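Polyphosphate kinase (Porphyromonas gingivalis, PDB 2O8R) probably catalyses the reversible transfer of the terminal phosphate of ATP onto a growing long-chain polyphosphate, with magnesium as cofactor. Local coordinates at residues 182-195 against 206-220. The protein carries 3 engineered substitutions. Numbering follows the deposited sequence.
Sequences LNVPTDGLPRFVEL and YSFLEDIIKEHLDVV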
loop_
_atom_site.group_PDB
_atom_site.type_symbol
_atom_site.label_atom_id
_atom_site.label_comp_id
_atom_site.label_asym_id
_atom_site.label_seq_id
_atom_site.Cartn_x
_atom_site.Cartn_y
_atom_site.Cartn_z
ATOM N N LEU A 182 -21.293 -5.009 -18.025
ATOM C CA LEU A 182 -20.572 -3.876 -17.435
ATOM C C LEU A 182 -19.900 -4.086 -16.070
ATOM O O LEU A 182 -20.180 -5.050 -15.339
ATOM C CB LEU A 182 -21.344 -2.551 -17.531
ATOM C CG LEU A 182 -22.799 -2.454 -17.129
ATOM C CD1 LEU A 182 -22.903 -2.319 -15.635
ATOM C CD2 LEU A 182 -23.390 -1.251 -17.804
ATOM N N ASN A 183 -18.980 -3.171 -15.777
ATOM C CA ASN A 183 -18.104 -3.270 -14.628
ATOM C C ASN A 183 -18.712 -2.591 -13.432
ATOM O O ASN A 183 -19.413 -1.594 -13.569
ATOM C CB ASN A 183 -16.754 -2.623 -14.947
ATOM C CG ASN A 183 -16.895 -1.272 -15.623
ATOM O OD1 ASN A 183 -17.778 -1.062 -16.453
ATOM N ND2 ASN A 183 -16.026 -0.348 -15.268
ATOM N N VAL A 184 -18.459 -3.129 -12.248
ATOM C CA VAL A 184 -18.794 -2.393 -11.048
ATOM C C VAL A 184 -17.484 -1.873 -10.467
ATOM O O VAL A 184 -16.698 -2.624 -9.895
ATOM C CB VAL A 184 -19.699 -3.198 -10.095
ATOM C CG1 VAL A 184 -20.524 -4.156 -10.913
ATOM C CG2 VAL A 184 -18.913 -3.952 -9.070
ATOM N N PRO A 185 -17.225 -0.576 -10.662
ATOM C CA PRO A 185 -15.895 0.005 -10.456
ATOM C C PRO A 185 -15.488 0.102 -8.995
ATOM O O PRO A 185 -15.275 1.200 -8.480
ATOM C CB PRO A 185 -16.026 1.406 -11.060
ATOM C CG PRO A 185 -17.477 1.719 -11.005
ATOM C CD PRO A 185 -18.226 0.420 -11.079
ATOM N N THR A 186 -15.370 -1.039 -8.326
ATOM C CA THR A 186 -14.994 -1.032 -6.916
ATOM C C THR A 186 -13.503 -0.802 -6.752
ATOM O O THR A 186 -13.010 -0.663 -5.643
ATOM C CB THR A 186 -15.421 -2.296 -6.189
ATOM O OG1 THR A 186 -14.877 -3.439 -6.859
ATOM C CG2 THR A 186 -16.911 -2.387 -6.175
ATOM N N ASP A 187 -12.802 -0.731 -7.873
ATOM C CA ASP A 187 -11.414 -0.315 -7.887
ATOM C C ASP A 187 -11.289 1.197 -7.713
ATOM O O ASP A 187 -10.191 1.722 -7.561
ATOM C CB ASP A 187 -10.767 -0.742 -9.206
ATOM C CG ASP A 187 -11.560 -0.284 -10.437
ATOM O OD1 ASP A 187 -12.535 0.487 -10.295
ATOM O OD2 ASP A 187 -11.203 -0.704 -11.561
ATOM N N GLY A 188 -12.416 1.898 -7.786
ATOM C CA GLY A 188 -12.431 3.354 -7.685
ATOM C C GLY A 188 -13.506 3.899 -6.755
ATOM O O GLY A 188 -13.483 5.070 -6.394
ATOM N N LEU A 189 -14.455 3.048 -6.373
ATOM C CA LEU A 189 -15.541 3.446 -5.484
ATOM C C LEU A 189 -15.740 2.388 -4.398
ATOM O O LEU A 189 -15.282 1.257 -4.544
ATOM C CB LEU A 189 -16.828 3.611 -6.289
ATOM C CG LEU A 189 -16.997 4.848 -7.169
ATOM C CD1 LEU A 189 -18.437 4.925 -7.603
ATOM C CD2 LEU A 189 -16.616 6.091 -6.411
ATOM N N PRO A 190 -16.410 2.744 -3.297
ATOM C CA PRO A 190 -16.654 1.712 -2.309
ATOM C C PRO A 190 -17.795 0.783 -2.729
ATOM O O PRO A 190 -18.680 1.183 -3.500
ATOM C CB PRO A 190 -17.063 2.511 -1.076
ATOM C CG PRO A 190 -17.694 3.719 -1.614
ATOM C CD PRO A 190 -16.971 4.041 -2.887
ATOM N N ARG A 191 -17.763 -0.448 -2.219
ATOM C CA ARG A 191 -18.815 -1.426 -2.477
ATOM C C ARG A 191 -20.106 -0.905 -1.883
ATOM O O ARG A 191 -21.177 -1.044 -2.483
ATOM C CB ARG A 191 -18.463 -2.770 -1.836
ATOM C CG ARG A 191 -19.444 -3.889 -2.125
ATOM C CD ARG A 191 -19.547 -4.206 -3.619
ATOM N NE ARG A 191 -20.644 -5.135 -3.900
ATOM C CZ ARG A 191 -20.552 -6.461 -3.825
ATOM N NH1 ARG A 191 -19.416 -7.056 -3.479
ATOM N NH2 ARG A 191 -21.601 -7.206 -4.109
ATOM N N PHE A 192 -19.984 -0.289 -0.705
ATOM C CA PHE A 192 -21.124 0.266 0.012
ATOM C C PHE A 192 -21.096 1.785 0.007
ATOM O O PHE A 192 -20.091 2.393 0.363
ATOM C CB PHE A 192 -21.176 -0.296 1.424
ATOM C CG PHE A 192 -21.204 -1.790 1.455
ATOM C CD1 PHE A 192 -22.350 -2.477 1.072
ATOM C CD2 PHE A 192 -20.075 -2.509 1.819
ATOM C CE1 PHE A 192 -22.381 -3.859 1.076
ATOM C CE2 PHE A 192 -20.098 -3.888 1.826
ATOM C CZ PHE A 192 -21.252 -4.565 1.451
ATOM N N VAL A 193 -22.206 2.374 -0.436
ATOM C CA VAL A 193 -22.319 3.813 -0.630
ATOM C C VAL A 193 -23.311 4.342 0.400
ATOM O O VAL A 193 -24.475 3.919 0.415
ATOM C CB VAL A 193 -22.787 4.141 -2.079
ATOM C CG1 VAL A 193 -22.869 5.654 -2.333
ATOM C CG2 VAL A 193 -21.845 3.521 -3.073
ATOM N N GLU A 194 -22.836 5.226 1.282
ATOM C CA GLU A 194 -23.677 5.853 2.302
ATOM C C GLU A 194 -24.552 6.926 1.666
ATOM O O GLU A 194 -24.104 7.646 0.773
ATOM C CB GLU A 194 -22.818 6.474 3.398
ATOM C CG GLU A 194 -23.584 6.862 4.684
ATOM C CD GLU A 194 -22.769 7.753 5.638
ATOM O OE1 GLU A 194 -21.736 8.333 5.221
ATOM O OE2 GLU A 194 -23.177 7.885 6.810
ATOM N N LEU A 195 -25.803 7.009 2.111
ATOM C CA LEU A 195 -26.744 8.011 1.620
ATOM C C LEU A 195 -26.908 9.080 2.683
ATOM O O LEU A 195 -26.932 8.760 3.870
ATOM C CB LEU A 195 -28.095 7.369 1.316
ATOM C CG LEU A 195 -28.120 6.229 0.290
ATOM C CD1 LEU A 195 -29.526 6.004 -0.207
ATOM C CD2 LEU A 195 -27.237 6.544 -0.874
ATOM N N TYR A 206 -27.230 2.537 3.589
ATOM C CA TYR A 206 -26.189 2.078 2.687
ATOM C C TYR A 206 -26.759 1.374 1.476
ATOM O O TYR A 206 -27.822 0.755 1.536
ATOM C CB TYR A 206 -25.206 1.168 3.416
ATOM C CG TYR A 206 -24.520 1.853 4.557
ATOM C CD1 TYR A 206 -23.452 2.715 4.328
ATOM C CD2 TYR A 206 -24.947 1.655 5.870
ATOM C CE1 TYR A 206 -22.812 3.354 5.371
ATOM C CE2 TYR A 206 -24.317 2.296 6.928
ATOM C CZ TYR A 206 -23.249 3.147 6.667
ATOM O OH TYR A 206 -22.615 3.794 7.696
ATOM N N SER A 207 -26.034 1.469 0.375
ATOM C CA SER A 207 -26.434 0.816 -0.855
ATOM C C SER A 207 -25.244 0.108 -1.433
ATOM O O SER A 207 -24.122 0.613 -1.330
ATOM C CB SER A 207 -26.897 1.854 -1.859
ATOM O OG SER A 207 -28.140 2.386 -1.480
ATOM N N PHE A 208 -25.492 -1.055 -2.033
ATOM C CA PHE A 208 -24.497 -1.726 -2.881
ATOM C C PHE A 208 -24.262 -0.862 -4.111
ATOM O O PHE A 208 -25.205 -0.312 -4.695
ATOM C CB PHE A 208 -24.991 -3.096 -3.359
ATOM C CG PHE A 208 -25.080 -4.143 -2.270
ATOM C CD1 PHE A 208 -24.071 -5.083 -2.110
ATOM C CD2 PHE A 208 -26.180 -4.210 -1.433
ATOM C CE1 PHE A 208 -24.155 -6.058 -1.128
ATOM C CE2 PHE A 208 -26.271 -5.184 -0.456
ATOM C CZ PHE A 208 -25.256 -6.110 -0.302
ATOM N N LEU A 209 -23.008 -0.746 -4.506
ATOM C CA LEU A 209 -22.671 -0.046 -5.729
ATOM C C LEU A 209 -23.444 -0.613 -6.919
ATOM O O LEU A 209 -24.019 0.151 -7.701
ATOM C CB LEU A 209 -21.170 -0.137 -5.980
ATOM C CG LEU A 209 -20.532 0.827 -6.974
ATOM C CD1 LEU A 209 -21.063 2.233 -6.765
ATOM C CD2 LEU A 209 -19.004 0.777 -6.817
ATOM N N GLU A 210 -23.489 -1.944 -7.038
ATOM C CA GLU A 210 -24.113 -2.581 -8.211
ATOM C C GLU A 210 -25.613 -2.347 -8.274
ATOM O O GLU A 210 -26.193 -2.357 -9.355
ATOM C CB GLU A 210 -23.788 -4.080 -8.319
ATOM C CG GLU A 210 -24.420 -4.978 -7.250
ATOM C CD GLU A 210 -23.537 -5.164 -6.016
ATOM O OE1 GLU A 210 -22.766 -4.238 -5.672
ATOM O OE2 GLU A 210 -23.623 -6.242 -5.383
ATOM N N ASP A 211 -26.232 -2.127 -7.116
ATOM C CA ASP A 211 -27.642 -1.774 -7.070
ATOM C C ASP A 211 -27.879 -0.405 -7.725
ATOM O O ASP A 211 -28.754 -0.256 -8.571
ATOM C CB ASP A 211 -28.159 -1.813 -5.630
ATOM C CG ASP A 211 -28.533 -3.221 -5.173
ATOM O OD1 ASP A 211 -28.600 -4.141 -6.010
ATOM O OD2 ASP A 211 -28.773 -3.404 -3.965
ATOM N N ILE A 212 -27.065 0.578 -7.362
ATOM C CA ILE A 212 -27.152 1.892 -7.972
ATOM C C ILE A 212 -27.037 1.801 -9.481
ATOM O O ILE A 212 -27.853 2.382 -10.198
ATOM C CB ILE A 212 -26.091 2.864 -7.433
ATOM C CG1 ILE A 212 -26.173 2.926 -5.893
ATOM C CG2 ILE A 212 -26.274 4.265 -8.100
ATOM C CD1 ILE A 212 -24.917 3.503 -5.243
ATOM N N ILE A 213 -26.040 1.064 -9.957
ATOM C CA ILE A 213 -25.865 0.872 -11.393
ATOM C C ILE A 213 -27.137 0.287 -12.038
ATOM O O ILE A 213 -27.648 0.824 -13.018
ATOM C CB ILE A 213 -24.613 0.027 -11.710
ATOM C CG1 ILE A 213 -23.349 0.810 -11.316
ATOM C CG2 ILE A 213 -24.584 -0.334 -13.195
ATOM C CD1 ILE A 213 -22.034 0.135 -11.684
ATOM N N LYS A 214 -27.668 -0.776 -11.446
ATOM C CA LYS A 214 -28.910 -1.392 -11.904
ATOM C C LYS A 214 -30.057 -0.386 -12.083
ATOM O O LYS A 214 -30.829 -0.474 -13.031
ATOM C CB LYS A 214 -29.334 -2.494 -10.928
ATOM C CG LYS A 214 -28.450 -3.761 -10.956
ATOM C CD LYS A 214 -29.075 -4.840 -10.087
ATOM C CE LYS A 214 -28.642 -6.218 -10.477
ATOM N NZ LYS A 214 -29.372 -7.202 -9.654
ATOM N N GLU A 215 -30.138 0.580 -11.179
ATOM C CA GLU A 215 -31.222 1.543 -11.155
ATOM C C GLU A 215 -31.060 2.639 -12.229
ATOM O O GLU A 215 -31.949 3.463 -12.439
ATOM C CB GLU A 215 -31.296 2.154 -9.749
ATOM C CG GLU A 215 -32.572 2.916 -9.399
ATOM C CD GLU A 215 -33.842 2.114 -9.642
ATOM O OE1 GLU A 215 -33.825 0.872 -9.478
ATOM O OE2 GLU A 215 -34.868 2.737 -9.991
ATOM N N HIS A 216 -29.930 2.651 -12.921
ATOM C CA HIS A 216 -29.681 3.705 -13.899
ATOM C C HIS A 216 -29.231 3.164 -15.251
ATOM O O HIS A 216 -28.683 3.901 -16.070
ATOM C CB HIS A 216 -28.659 4.706 -13.352
ATOM C CG HIS A 216 -29.116 5.423 -12.123
ATOM N ND1 HIS A 216 -28.822 4.982 -10.850
ATOM C CD2 HIS A 216 -29.864 6.538 -11.970
ATOM C CE1 HIS A 216 -29.362 5.802 -9.968
ATOM N NE2 HIS A 216 -29.994 6.759 -10.620
ATOM N N LEU A 217 -29.477 1.879 -15.484
ATOM C CA LEU A 217 -29.032 1.217 -16.698
ATOM C C LEU A 217 -29.640 1.866 -17.935
ATOM O O LEU A 217 -29.024 1.876 -19.004
ATOM C CB LEU A 217 -29.376 -0.275 -16.650
ATOM C CG LEU A 217 -28.508 -1.178 -15.767
ATOM C CD1 LEU A 217 -29.137 -2.535 -15.606
ATOM C CD2 LEU A 217 -27.121 -1.312 -16.356
ATOM N N ASP A 218 -30.833 2.436 -17.767
ATOM C CA ASP A 218 -31.532 3.142 -18.844
ATOM C C ASP A 218 -30.769 4.337 -19.416
ATOM O O ASP A 218 -30.949 4.665 -20.584
ATOM C CB ASP A 218 -32.925 3.580 -18.397
ATOM C CG ASP A 218 -32.923 4.182 -17.017
ATOM O OD1 ASP A 218 -32.863 3.412 -16.028
ATOM O OD2 ASP A 218 -32.985 5.424 -16.922
ATOM N N VAL A 219 -29.909 4.976 -18.622
ATOM C CA VAL A 219 -29.092 6.077 -19.146
ATOM C C VAL A 219 -27.875 5.553 -19.916
ATOM O O VAL A 219 -27.340 6.226 -20.810
ATOM C CB VAL A 219 -28.690 7.128 -18.055
ATOM C CG1 VAL A 219 -29.641 7.084 -16.855
ATOM C CG2 VAL A 219 -27.257 6.964 -17.610
ATOM N N VAL A 220 -27.463 4.336 -19.576
ATOM C CA VAL A 220 -26.301 3.703 -20.191
ATOM C C VAL A 220 -26.706 3.115 -21.541
ATOM O O VAL A 220 -25.939 3.135 -22.513
ATOM C CB VAL A 220 -25.715 2.621 -19.254
ATOM C CG1 VAL A 220 -24.624 1.826 -19.933
ATOM C CG2 VAL A 220 -25.179 3.270 -17.989
#
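Phe192 turns its ring edge to one face of Phe208, a T-shaped pair with centroids 5.2 Å apart and planes at 62°; Arg191 CG lies over the centre of one Phe192 face. Both rings sit on the same side of the antiparallel hairpin formed by strands 192-195 and 204-208 in the middle domain of this PPK1-family enzyme. Arg191 grips Glu210 side-on with two nitrogens: NH2 donates to OE2, at the guanidinium edge near its plane, at 2.6 Å, and NE to OE1, tilted from that plane, at 2.9 Å, each oxygen met on its syn side, with the two planes 40° apart. The bend of the arginine chain at chi2 (61°) brings its end back to the helix that follows the hairpin. Asp305 and the Val301 carbonyl bind the same guanidinium. Val193 and Ser207 form the hydrogen-bonded pair; just past the strand ends, Leu209 N, in the first turn of the helix, donates to Arg191 O. On the sheet face of Val193, its CG2 meets Ile212 CD1 at 3.8 Å, while helix 125-139 packs against Leu209 and Ile212. Farther along, Ile213 joins the helix to strand 178-183, its CG2 3.6 Å from Leu182 CD1, and Leu182 CD2 meets Val220 CG1 tip to tip at 3.9 Å.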